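Local coordinates for protein neuraminidase (Influenza A virus, PDB 4GDI) that forms a neuraminidase-like viral tetramer of beta-propeller fold and resembles the sialidases of its family but has a diverged putative active site, so sialic acid cleavage is doubtful, at residues Glu156-Ser164 with His174-Gly182; Arg186-Phe197 with Leu224-Ile235. All coordinates share one frame; numbering follows the deposited sequence.

How the contacts relate
Contact 1 lies within one propeller blade, and contact 2 joins that blade's outermost strand and the loop after it to the next blade. Their centres are about 12 Å apart. Strands 173-180 and 183-189 are neighbours in one sheet, so the contacts meet directly: Glu178 OE1 forms a 2.8 Å salt bridge with Arg186 NE, and Leu190 N lies 2.9 Å from His174 O, a probable hydrogen bond. Each contact carries an N-linked glycan, at Asn181 in contact 1 and Asn191 in contact 2. The bound calcium ion lies near contact 2: the side chain of Ile195 is about 4 Å from that of Asn215, one of its ligands.

Contact 1: residues Glu156-Ser164 with His174-Gly182; sequences EGSCFVIVS and HRIYELQNG. With NAG (2-acetamido-2-deoxy-beta-D-glucopyranose), chain O.
Ser164 OG and His174 ND1 meet at 2.7 Å, the hydroxyl lying in the plane of the imidazole at its edge; either group could be the donor. Ser172 OG holds the ring's other nitrogen, NE2, so both nitrogens of this buried histidine have polar partners, which together limit the ring's rotation. At the other end of the strands Ser158 OG lies 3.2 Å from Glu178 OE2, serine being a small polar residue whose hydroxyl can approach the carboxylate. Glu178 is fully extended, CG anti to the backbone N (chi1 177°), which lays its methylenes alongside the Phe160 ring, with CG 3.7 Å from Phe160 CE2 and the ring and carboxylate planes 24° apart. Its other oxygen, OE1, is taken by Arg186. Glu178 and Gln180 belong to a calcium site known from crystallography of this protein, though Glu178 binds no metal here. Between these ends the segments form a beta hairpin, the two inner strands of a four-stranded antiparallel blade of the propeller. Cys159-Leu179, Val161-Tyr177 and Val163-Arg175 are its hydrogen-bonded pairs, with Tyr177 N 2.9 Å from Val161 O. The face bearing Val161, Val163, Tyr177 and Leu179 packs on strands 111-117 and 124-129 of another blade. There Val163 CG2 touches Tyr177 CD1 at 3.6 Å, and the tyrosine ring also stacks with Phe137 and Trp187. On the opposite face Ile162 CD1 meets Ile176 CG1 at 3.6 Å, branched side chains suited to an interior between sheets; Phe160 and Ile176 also touch Leu231. Gly157 turns into the strand with a positive phi at which a CB would strike the preceding carbonyl oxygen. A water donates to Gly157 O (2.6 Å) and accepts from Asn181 N, bridging the segments; Asn181 ND2 is bonded to NAG C1.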
loop_
_atom_site.group_PDB
_atom_site.type_symbol
_atom_site.label_atom_id
_atom_site.label_comp_id
_atom_site.label_asym_id
_atom_site.label_seq_id
_atom_site.Cartn_x
_atom_site.Cartn_y
_atom_site.Cartn_z
ATOM N N GLU A 156 7.848 21.455 21.927
ATOM C CA GLU A 156 9.312 21.511 21.903
ATOM C C GLU A 156 9.953 20.250 22.469
ATOM O O GLU A 156 10.924 20.331 23.181
ATOM C CB GLU A 156 9.812 22.726 22.707
ATOM C CG GLU A 156 9.501 24.068 22.058
ATOM C CD GLU A 156 9.268 25.194 23.068
ATOM O OE1 GLU A 156 9.430 24.964 24.287
ATOM O OE2 GLU A 156 8.909 26.312 22.636
ATOM N N GLY A 157 9.401 19.085 22.163
ATOM C CA GLY A 157 10.009 17.842 22.589
ATOM C C GLY A 157 9.525 17.284 23.920
ATOM O O GLY A 157 9.808 16.131 24.233
ATOM N N SER A 158 8.836 18.094 24.719
ATOM C CA SER A 158 8.179 17.583 25.926
ATOM C C SER A 158 6.711 17.248 25.628
ATOM O O SER A 158 5.973 18.097 25.126
ATOM C CB SER A 158 8.230 18.622 27.055
ATOM O OG SER A 158 9.553 18.896 27.474
ATOM N N CYS A 159 6.286 16.034 25.954
ATOM C CA CYS A 159 4.898 15.618 25.726
ATOM C C CYS A 159 4.144 15.414 27.049
ATOM O O CYS A 159 4.657 14.800 27.985
ATOM C CB CYS A 159 4.870 14.337 24.889
ATOM S SG CYS A 159 5.634 14.531 23.231
ATOM N N PHE A 160 2.918 15.917 27.119
ATOM C CA PHE A 160 2.149 15.880 28.358
ATOM C C PHE A 160 0.875 15.063 28.175
ATOM O O PHE A 160 0.238 15.126 27.127
ATOM C CB PHE A 160 1.793 17.300 28.780
ATOM C CG PHE A 160 2.988 18.189 28.947
ATOM C CD1 PHE A 160 3.569 18.802 27.849
ATOM C CD2 PHE A 160 3.522 18.423 30.208
ATOM C CE1 PHE A 160 4.686 19.634 28.000
ATOM C CE2 PHE A 160 4.644 19.250 30.364
ATOM C CZ PHE A 160 5.221 19.847 29.254
ATOM N N VAL A 161 0.515 14.286 29.189
ATOM C CA VAL A 161 -0.705 13.492 29.131
ATOM C C VAL A 161 -1.304 13.396 30.523
ATOM O O VAL A 161 -0.579 13.392 31.515
ATOM C CB VAL A 161 -0.430 12.102 28.577
ATOM C CG1 VAL A 161 0.520 11.334 29.493
ATOM C CG2 VAL A 161 -1.717 11.337 28.377
ATOM N N ILE A 162 -2.628 13.366 30.588
ATOM C CA ILE A 162 -3.344 13.169 31.840
ATOM C C ILE A 162 -3.578 11.677 32.060
ATOM O O ILE A 162 -4.148 11.006 31.210
ATOM C CB ILE A 162 -4.719 13.882 31.847
ATOM C CG1 ILE A 162 -4.572 15.366 31.463
ATOM C CG2 ILE A 162 -5.376 13.765 33.209
ATOM C CD1 ILE A 162 -3.574 16.109 32.286
ATOM N N VAL A 163 -3.122 11.165 33.197
ATOM C CA VAL A 163 -3.369 9.777 33.576
ATOM C C VAL A 163 -4.261 9.721 34.821
ATOM O O VAL A 163 -4.034 10.457 35.781
ATOM C CB VAL A 163 -2.047 9.060 33.893
ATOM C CG1 VAL A 163 -2.311 7.663 34.423
ATOM C CG2 VAL A 163 -1.153 9.012 32.658
ATOM N N SER A 164 -5.265 8.846 34.808
ATOM C CA SER A 164 -6.178 8.721 35.946
ATOM C C SER A 164 -6.057 7.346 36.602
ATOM O O SER A 164 -5.710 6.361 35.945
ATOM C CB SER A 164 -7.621 8.975 35.520
ATOM O OG SER A 164 -7.755 10.251 34.925
ATOM N N HIS A 174 -5.907 12.089 39.513
ATOM C CA HIS A 174 -5.537 12.554 38.179
ATOM C C HIS A 174 -4.173 13.221 38.229
ATOM O O HIS A 174 -3.916 14.076 39.066
ATOM C CB HIS A 174 -6.608 13.509 37.651
ATOM C CG HIS A 174 -7.982 12.939 37.743
ATOM N ND1 HIS A 174 -8.451 11.989 36.858
ATOM C CD2 HIS A 174 -8.959 13.107 38.664
ATOM C CE1 HIS A 174 -9.671 11.632 37.206
ATOM N NE2 HIS A 174 -10.007 12.302 38.299
ATOM N N ARG A 175 -3.286 12.774 37.350
ATOM C CA ARG A 175 -1.929 13.285 37.302
ATOM C C ARG A 175 -1.568 13.766 35.898
ATOM O O ARG A 175 -1.967 13.155 34.907
ATOM C CB ARG A 175 -0.957 12.168 37.675
ATOM C CG ARG A 175 -1.082 11.675 39.092
ATOM C CD ARG A 175 -0.051 10.599 39.374
ATOM N NE ARG A 175 0.006 10.284 40.794
ATOM C CZ ARG A 175 0.880 9.450 41.345
ATOM N NH1 ARG A 175 1.789 8.834 40.593
ATOM N NH2 ARG A 175 0.843 9.240 42.657
ATOM N N ILE A 176 -0.807 14.856 35.824
ATOM C CA ILE A 176 -0.141 15.231 34.592
ATOM C C ILE A 176 1.216 14.556 34.578
ATOM O O ILE A 176 1.982 14.673 35.539
ATOM C CB ILE A 176 0.121 16.735 34.498
ATOM C CG1 ILE A 176 -1.172 17.519 34.640
ATOM C CG2 ILE A 176 0.791 17.054 33.154
ATOM C CD1 ILE A 176 -0.954 19.012 34.762
ATOM N N TYR A 177 1.511 13.849 33.495
ATOM C CA TYR A 177 2.836 13.305 33.284
ATOM C C TYR A 177 3.567 14.100 32.200
ATOM O O TYR A 177 3.005 14.393 31.145
ATOM C CB TYR A 177 2.730 11.838 32.886
ATOM C CG TYR A 177 2.566 10.904 34.054
ATOM C CD1 TYR A 177 1.323 10.689 34.641
ATOM C CD2 TYR A 177 3.654 10.232 34.571
ATOM C CE1 TYR A 177 1.181 9.824 35.715
ATOM C CE2 TYR A 177 3.526 9.379 35.649
ATOM C CZ TYR A 177 2.296 9.175 36.214
ATOM O OH TYR A 177 2.192 8.306 37.272
ATOM N N GLU A 178 4.815 14.470 32.462
ATOM C CA GLU A 178 5.648 15.048 31.422
ATOM C C GLU A 178 6.629 13.999 30.901
ATOM O O GLU A 178 7.349 13.393 31.688
ATOM C CB GLU A 178 6.430 16.248 31.939
ATOM C CG GLU A 178 7.359 16.813 30.890
ATOM C CD GLU A 178 8.223 17.956 31.411
ATOM O OE1 GLU A 178 8.112 18.299 32.602
ATOM O OE2 GLU A 178 9.013 18.505 30.615
ATOM N N LEU A 179 6.653 13.806 29.580
ATOM C CA LEU A 179 7.535 12.836 28.937
ATOM C C LEU A 179 8.511 13.534 27.997
ATOM O O LEU A 179 8.196 14.574 27.420
ATOM C CB LEU A 179 6.719 11.837 28.113
ATOM C CG LEU A 179 5.462 11.294 28.772
ATOM C CD1 LEU A 179 4.771 10.306 27.833
ATOM C CD2 LEU A 179 5.814 10.650 30.110
ATOM N N GLN A 180 9.703 12.959 27.864
ATOM C CA GLN A 180 10.648 13.343 26.818
ATOM C C GLN A 180 11.236 12.048 26.243
ATOM O O GLN A 180 11.651 11.156 26.985
ATOM C CB GLN A 180 11.749 14.283 27.365
ATOM C CG GLN A 180 11.279 15.710 27.619
ATOM C CD GLN A 180 12.387 16.637 28.136
ATOM O OE1 GLN A 180 13.554 16.488 27.778
ATOM N NE2 GLN A 180 12.015 17.602 28.970
ATOM N N ASN A 181 11.237 11.918 24.924
ATOM C CA ASN A 181 11.647 10.658 24.322
ATOM C C ASN A 181 11.003 9.475 25.028
ATOM O O ASN A 181 11.649 8.449 25.254
ATOM C CB ASN A 181 13.171 10.512 24.391
ATOM C CG ASN A 181 13.889 11.639 23.707
ATOM O OD1 ASN A 181 13.391 12.199 22.730
ATOM N ND2 ASN A 181 15.076 11.977 24.215
ATOM N N GLY A 182 9.731 9.612 25.397
ATOM C CA GLY A 182 8.988 8.487 25.939
ATOM C C GLY A 182 9.357 8.105 27.358
ATOM O O GLY A 182 8.992 7.024 27.830
HETATM C C1 NAG O . 15.895 12.786 23.335
HETATM C C2 NAG O . 16.924 13.467 24.231
HETATM C C3 NAG O . 17.789 14.404 23.381
HETATM C C4 NAG O . 18.457 13.594 22.272
HETATM C C5 NAG O . 17.396 12.805 21.516
HETATM C C6 NAG O . 18.042 11.904 20.471
HETATM C C7 NAG O . 16.310 13.594 26.596
HETATM C C8 NAG O . 16.504 14.543 27.742
HETATM N N2 NAG O . 16.294 14.128 25.367
HETATM O O3 NAG O . 18.764 15.042 24.178
HETATM O O4 NAG O . 19.179 14.429 21.385
HETATM O O5 NAG O . 16.626 12.019 22.405
HETATM O O6 NAG O . 17.131 11.703 19.411
HETATM O O7 NAG O . 16.168 12.389 26.820
HETATM O O HOH W 1 9.484 13.671 23.351
#

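Contact 2: residues Arg186-Phe197 with Leu224-Ile235; sequences RWKQLNTTGINF and LLRFTKELNYQI. With NAG (2-acetamido-2-deoxy-beta-D-glucopyranose), chain G; FUC (alpha-L-fucopyranose), chain B.
Leu190 CD2 sits over the centre of the Tyr233 ring, 3.5 Å from the ring centroid and 4° off its normal, a CH-pi contact. Tyr233 CG, between its backbone N and carbonyl carbon (chi1 78°), turns the ring under the leucine. Its hydroxyl accepts a nearly straight bond from Asn191 N (2.8 Å to Tyr233 OH), so one tyrosine offers both an apolar face and a polar end. Leu190 CD1 reaches Leu225 tip to tip, Phe197 CZ packs on Leu225 CB (3.6 Å), and Thr192 CG2 meets Ile235 CD1 (3.6 Å). At the exposed edge, opposite charges suit the salt bridge of Arg186 NH2 to Glu230 OE1 (3.0 Å), in the guanidinium plane but above the carboxylate; water links Arg186 NH1 to the same oxygen, and Glu178 holds NE. Leu231 CD1 lies 3.9 Å from Arg186 CG. These contacts join neighbouring propeller blades: the type I turn Thr228-Leu231, linking the third and fourth strands of one, places Glu230 and Leu231 against strand 183-189. Thr228 OG1 accepts from Glu230 N, an ST turn. Asn191 OD1 accepts from Thr193 N, an Asx turn in the glycosylation sequon, and from Thr193 OG1 (2.9 Å). The glycan's fucose O4 donates to Ile235 O (3.2 Å).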
loop_
_atom_site.group_PDB
_atom_site.type_symbol
_atom_site.label_atom_id
_atom_site.label_comp_id
_atom_site.label_asym_id
_atom_site.label_seq_id
_atom_site.Cartn_x
_atom_site.Cartn_y
_atom_site.Cartn_z
ATOM N N ARG A 186 8.836 13.984 35.033
ATOM C CA ARG A 186 8.212 14.254 36.310
ATOM C C ARG A 186 6.704 14.144 36.158
ATOM O O ARG A 186 6.191 13.956 35.058
ATOM C CB ARG A 186 8.611 15.631 36.833
ATOM C CG ARG A 186 8.304 16.736 35.890
ATOM C CD ARG A 186 8.937 18.056 36.300
ATOM N NE ARG A 186 8.909 18.963 35.163
ATOM C CZ ARG A 186 8.997 20.285 35.226
ATOM N NH1 ARG A 186 9.134 20.914 36.390
ATOM N NH2 ARG A 186 8.954 20.984 34.100
ATOM N N TRP A 187 6.001 14.217 37.278
ATOM C CA TRP A 187 4.560 14.238 37.245
ATOM C C TRP A 187 4.044 15.068 38.405
ATOM O O TRP A 187 4.759 15.333 39.375
ATOM C CB TRP A 187 3.991 12.817 37.262
ATOM C CG TRP A 187 4.456 11.975 38.410
ATOM C CD1 TRP A 187 5.533 11.143 38.434
ATOM C CD2 TRP A 187 3.844 11.876 39.698
ATOM N NE1 TRP A 187 5.638 10.537 39.660
ATOM C CE2 TRP A 187 4.610 10.970 40.454
ATOM C CE3 TRP A 187 2.726 12.468 40.285
ATOM C CZ2 TRP A 187 4.290 10.638 41.763
ATOM C CZ3 TRP A 187 2.410 12.141 41.583
ATOM C CH2 TRP A 187 3.189 11.236 42.311
ATOM N N LYS A 188 2.799 15.492 38.279
ATOM C CA LYS A 188 2.186 16.376 39.240
ATOM C C LYS A 188 0.773 15.839 39.468
ATOM O O LYS A 188 0.013 15.652 38.523
ATOM C CB LYS A 188 2.190 17.800 38.670
ATOM C CG LYS A 188 1.250 18.799 39.334
ATOM C CD LYS A 188 1.738 19.231 40.685
ATOM C CE LYS A 188 2.346 20.625 40.644
ATOM N NZ LYS A 188 3.663 20.653 39.950
ATOM N N GLN A 189 0.438 15.524 40.711
ATOM C CA GLN A 189 -0.918 15.082 41.004
ATOM C C GLN A 189 -1.783 16.321 41.147
ATOM O O GLN A 189 -1.457 17.216 41.904
ATOM C CB GLN A 189 -0.954 14.228 42.275
ATOM C CG GLN A 189 -2.283 13.533 42.528
ATOM C CD GLN A 189 -2.136 12.349 43.478
ATOM O OE1 GLN A 189 -1.389 11.399 43.206
ATOM N NE2 GLN A 189 -2.843 12.406 44.602
ATOM N N LEU A 190 -2.857 16.395 40.374
ATOM C CA LEU A 190 -3.767 17.532 40.442
ATOM C C LEU A 190 -4.635 17.459 41.702
ATOM O O LEU A 190 -5.045 16.378 42.107
ATOM C CB LEU A 190 -4.683 17.532 39.222
ATOM C CG LEU A 190 -3.965 17.557 37.881
ATOM C CD1 LEU A 190 -4.977 17.495 36.742
ATOM C CD2 LEU A 190 -3.107 18.787 37.798
ATOM N N ASN A 191 -4.931 18.609 42.302
ATOM C CA ASN A 191 -5.928 18.663 43.371
ATOM C C ASN A 191 -7.332 18.720 42.780
ATOM O O ASN A 191 -7.803 19.775 42.352
ATOM C CB ASN A 191 -5.684 19.850 44.322
ATOM C CG ASN A 191 -6.741 19.943 45.427
ATOM O OD1 ASN A 191 -7.603 19.067 45.545
ATOM N ND2 ASN A 191 -6.684 21.010 46.228
ATOM N N THR A 192 -7.996 17.573 42.756
ATOM C CA THR A 192 -9.328 17.451 42.163
ATOM C C THR A 192 -10.387 17.091 43.217
ATOM O O THR A 192 -11.435 16.499 42.910
ATOM C CB THR A 192 -9.335 16.389 41.043
ATOM O OG1 THR A 192 -8.845 15.139 41.557
ATOM C CG2 THR A 192 -8.450 16.844 39.874
ATOM N N THR A 193 -10.119 17.491 44.452
ATOM C CA THR A 193 -11.050 17.272 45.559
ATOM C C THR A 193 -12.440 17.796 45.217
ATOM O O THR A 193 -12.608 18.954 44.849
ATOM C CB THR A 193 -10.534 17.951 46.848
ATOM O OG1 THR A 193 -9.289 17.352 47.233
ATOM C CG2 THR A 193 -11.532 17.801 47.987
ATOM N N GLY A 194 -13.439 16.925 45.306
ATOM C CA GLY A 194 -14.812 17.323 45.053
ATOM C C GLY A 194 -15.294 17.123 43.627
ATOM O O GLY A 194 -16.466 17.357 43.326
ATOM N N ILE A 195 -14.406 16.690 42.737
ATOM C CA ILE A 195 -14.803 16.449 41.357
ATOM C C ILE A 195 -14.172 15.174 40.807
ATOM O O ILE A 195 -13.423 14.500 41.499
ATOM C CB ILE A 195 -14.436 17.640 40.420
ATOM C CG1 ILE A 195 -12.923 17.699 40.168
ATOM C CG2 ILE A 195 -14.944 18.951 40.989
ATOM C CD1 ILE A 195 -12.533 18.629 39.011
ATOM N N ASN A 196 -14.489 14.880 39.549
ATOM C CA ASN A 196 -13.926 13.764 38.799
ATOM C C ASN A 196 -13.521 14.329 37.434
ATOM O O ASN A 196 -14.230 15.176 36.895
ATOM C CB ASN A 196 -14.988 12.659 38.658
ATOM C CG ASN A 196 -14.572 11.544 37.727
ATOM O OD1 ASN A 196 -15.226 11.287 36.720
ATOM N ND2 ASN A 196 -13.504 10.855 38.074
ATOM N N PHE A 197 -12.397 13.873 36.890
ATOM C CA PHE A 197 -11.818 14.469 35.674
ATOM C C PHE A 197 -11.282 13.419 34.695
ATOM O O PHE A 197 -10.063 13.259 34.548
ATOM C CB PHE A 197 -10.680 15.424 36.055
ATOM C CG PHE A 197 -10.381 16.472 34.996
ATOM C CD1 PHE A 197 -9.613 16.161 33.879
ATOM C CD2 PHE A 197 -10.876 17.775 35.124
ATOM C CE1 PHE A 197 -9.348 17.127 32.905
ATOM C CE2 PHE A 197 -10.617 18.739 34.156
ATOM C CZ PHE A 197 -9.852 18.416 33.044
ATOM N N LEU A 224 -12.561 22.186 33.475
ATOM C CA LEU A 224 -11.497 22.572 32.556
ATOM C C LEU A 224 -10.165 22.662 33.249
ATOM O O LEU A 224 -10.066 23.091 34.399
ATOM C CB LEU A 224 -11.809 23.930 31.936
ATOM C CG LEU A 224 -13.134 23.952 31.188
ATOM C CD1 LEU A 224 -13.478 25.361 30.774
ATOM C CD2 LEU A 224 -13.059 23.030 29.966
ATOM N N LEU A 225 -9.121 22.274 32.530
ATOM C CA LEU A 225 -7.786 22.324 33.088
ATOM C C LEU A 225 -6.916 23.202 32.193
ATOM O O LEU A 225 -6.970 23.096 30.973
ATOM C CB LEU A 225 -7.215 20.911 33.192
ATOM C CG LEU A 225 -5.733 20.763 33.530
ATOM C CD1 LEU A 225 -5.416 21.162 34.962
ATOM C CD2 LEU A 225 -5.300 19.319 33.245
ATOM N N ARG A 226 -6.142 24.084 32.814
ATOM C CA ARG A 226 -5.152 24.886 32.109
ATOM C C ARG A 226 -3.843 24.659 32.819
ATOM O O ARG A 226 -3.779 24.790 34.043
ATOM C CB ARG A 226 -5.493 26.377 32.197
ATOM C CG ARG A 226 -6.836 26.750 31.579
ATOM C CD ARG A 226 -7.391 28.005 32.231
ATOM N NE ARG A 226 -8.672 28.396 31.656
ATOM C CZ ARG A 226 -9.429 29.375 32.131
ATOM N NH1 ARG A 226 -9.053 30.050 33.210
ATOM N NH2 ARG A 226 -10.567 29.678 31.528
ATOM N N PHE A 227 -2.802 24.308 32.078
ATOM C CA PHE A 227 -1.506 24.118 32.701
ATOM C C PHE A 227 -0.351 24.513 31.796
ATOM O O PHE A 227 -0.529 24.682 30.596
ATOM C CB PHE A 227 -1.365 22.692 33.259
ATOM C CG PHE A 227 -1.231 21.599 32.225
ATOM C CD1 PHE A 227 0.019 21.190 31.787
ATOM C CD2 PHE A 227 -2.350 20.910 31.764
ATOM C CE1 PHE A 227 0.154 20.154 30.878
ATOM C CE2 PHE A 227 -2.220 19.866 30.860
ATOM C CZ PHE A 227 -0.967 19.484 30.416
ATOM N N THR A 228 0.810 24.726 32.408
ATOM C CA THR A 228 2.003 25.168 31.703
ATOM C C THR A 228 2.985 24.018 31.496
ATOM O O THR A 228 2.827 22.917 32.058
ATOM C CB THR A 228 2.744 26.268 32.477
ATOM O OG1 THR A 228 3.364 25.707 33.645
ATOM C CG2 THR A 228 1.794 27.407 32.901
ATOM N N LYS A 229 4.009 24.284 30.694
ATOM C CA LYS A 229 5.117 23.360 30.516
ATOM C C LYS A 229 5.792 23.016 31.838
ATOM O O LYS A 229 6.463 22.008 31.936
ATOM C CB LYS A 229 6.171 23.968 29.586
ATOM C CG LYS A 229 5.978 23.663 28.125
ATOM C CD LYS A 229 7.207 24.093 27.330
ATOM C CE LYS A 229 8.198 22.944 27.163
ATOM N NZ LYS A 229 9.536 23.423 26.729
ATOM N N GLU A 230 5.639 23.870 32.846
ATOM C CA GLU A 230 6.261 23.637 34.152
ATOM C C GLU A 230 5.322 22.929 35.141
ATOM O O GLU A 230 5.659 22.752 36.312
ATOM C CB GLU A 230 6.722 24.968 34.741
ATOM C CG GLU A 230 7.720 25.709 33.845
ATOM C CD GLU A 230 8.954 24.866 33.479
ATOM O OE1 GLU A 230 9.378 23.974 34.272
ATOM O OE2 GLU A 230 9.492 25.097 32.374
ATOM N N LEU A 231 4.147 22.534 34.655
ATOM C CA LEU A 231 3.148 21.791 35.435
ATOM C C LEU A 231 2.447 22.630 36.484
ATOM O O LEU A 231 1.796 22.093 37.372
ATOM C CB LEU A 231 3.729 20.531 36.073
ATOM C CG LEU A 231 4.355 19.577 35.046
ATOM C CD1 LEU A 231 4.741 18.242 35.682
ATOM C CD2 LEU A 231 3.422 19.348 33.873
ATOM N N ASN A 232 2.553 23.950 36.366
ATOM C CA ASN A 232 1.626 24.818 37.068
ATOM C C ASN A 232 0.258 24.726 36.427
ATOM O O ASN A 232 0.157 24.527 35.222
ATOM C CB ASN A 232 2.143 26.238 37.077
ATOM C CG ASN A 232 3.228 26.409 38.091
ATOM O OD1 ASN A 232 3.031 26.081 39.252
ATOM N ND2 ASN A 232 4.390 26.869 37.662
ATOM N N TYR A 233 -0.800 24.842 37.220
ATOM C CA TYR A 233 -2.124 24.548 36.685
ATOM C C TYR A 233 -3.250 25.229 37.453
ATOM O O TYR A 233 -3.073 25.714 38.578
ATOM C CB TYR A 233 -2.369 23.027 36.665
ATOM C CG TYR A 233 -2.724 22.481 38.030
ATOM C CD1 TYR A 233 -1.730 22.075 38.907
ATOM C CD2 TYR A 233 -4.050 22.392 38.449
ATOM C CE1 TYR A 233 -2.037 21.586 40.168
ATOM C CE2 TYR A 233 -4.371 21.903 39.709
ATOM C CZ TYR A 233 -3.352 21.504 40.566
ATOM O OH TYR A 233 -3.629 21.014 41.817
ATOM N N GLN A 234 -4.409 25.284 36.809
ATOM C CA GLN A 234 -5.630 25.705 37.467
ATOM C C GLN A 234 -6.770 24.860 36.904
ATOM O O GLN A 234 -6.817 24.565 35.709
ATOM C CB GLN A 234 -5.893 27.208 37.290
ATOM C CG GLN A 234 -6.673 27.605 36.051
ATOM C CD GLN A 234 -7.128 29.072 36.057
ATOM O OE1 GLN A 234 -7.004 29.776 35.044
ATOM N NE2 GLN A 234 -7.673 29.531 37.186
ATOM N N ILE A 235 -7.677 24.439 37.771
ATOM C CA ILE A 235 -8.879 23.773 37.307
ATOM C C ILE A 235 -10.012 24.780 37.429
ATOM O O ILE A 235 -10.126 25.459 38.442
ATOM C CB ILE A 235 -9.154 22.487 38.102
ATOM C CG1 ILE A 235 -8.076 21.455 37.765
ATOM C CG2 ILE A 235 -10.532 21.939 37.780
ATOM C CD1 ILE A 235 -8.125 20.208 38.613
HETATM C C1 NAG G . -7.931 21.198 46.940
HETATM C C2 NAG G . -7.488 22.279 47.917
HETATM C C3 NAG G . -8.636 22.874 48.735
HETATM C C4 NAG G . -9.855 23.161 47.860
HETATM C C5 NAG G . -10.133 22.000 46.902
HETATM C C6 NAG G . -11.294 22.323 45.965
HETATM C C7 NAG G . -5.267 22.471 48.781
HETATM C C8 NAG G . -4.169 21.920 49.644
HETATM N N2 NAG G . -6.425 21.814 48.784
HETATM O O3 NAG G . -8.132 24.095 49.203
HETATM O O4 NAG G . -10.983 23.425 48.668
HETATM O O5 NAG G . -8.966 21.739 46.144
HETATM O O6 NAG G . -10.990 23.523 45.286
HETATM O O7 NAG G . -5.089 23.487 48.100
HETATM C C1 FUC B . -11.926 23.752 44.219
HETATM C C2 FUC B . -11.429 24.950 43.422
HETATM C C3 FUC B . -10.091 24.587 42.792
HETATM C C4 FUC B . -10.321 23.384 41.890
HETATM C C5 FUC B . -10.890 22.224 42.707
HETATM C C6 FUC B . -11.195 21.021 41.812
HETATM O O2 FUC B . -11.265 26.034 44.302
HETATM O O3 FUC B . -9.575 25.664 42.048
HETATM O O4 FUC B . -11.245 23.752 40.889
HETATM O O5 FUC B . -12.079 22.637 43.361
HETATM O O HOH W 2 9.651 23.755 36.913
HETATM O O HOH W 3 8.659 21.087 30.674
HETATM O O HOH W 4 4.792 23.881 40.343
#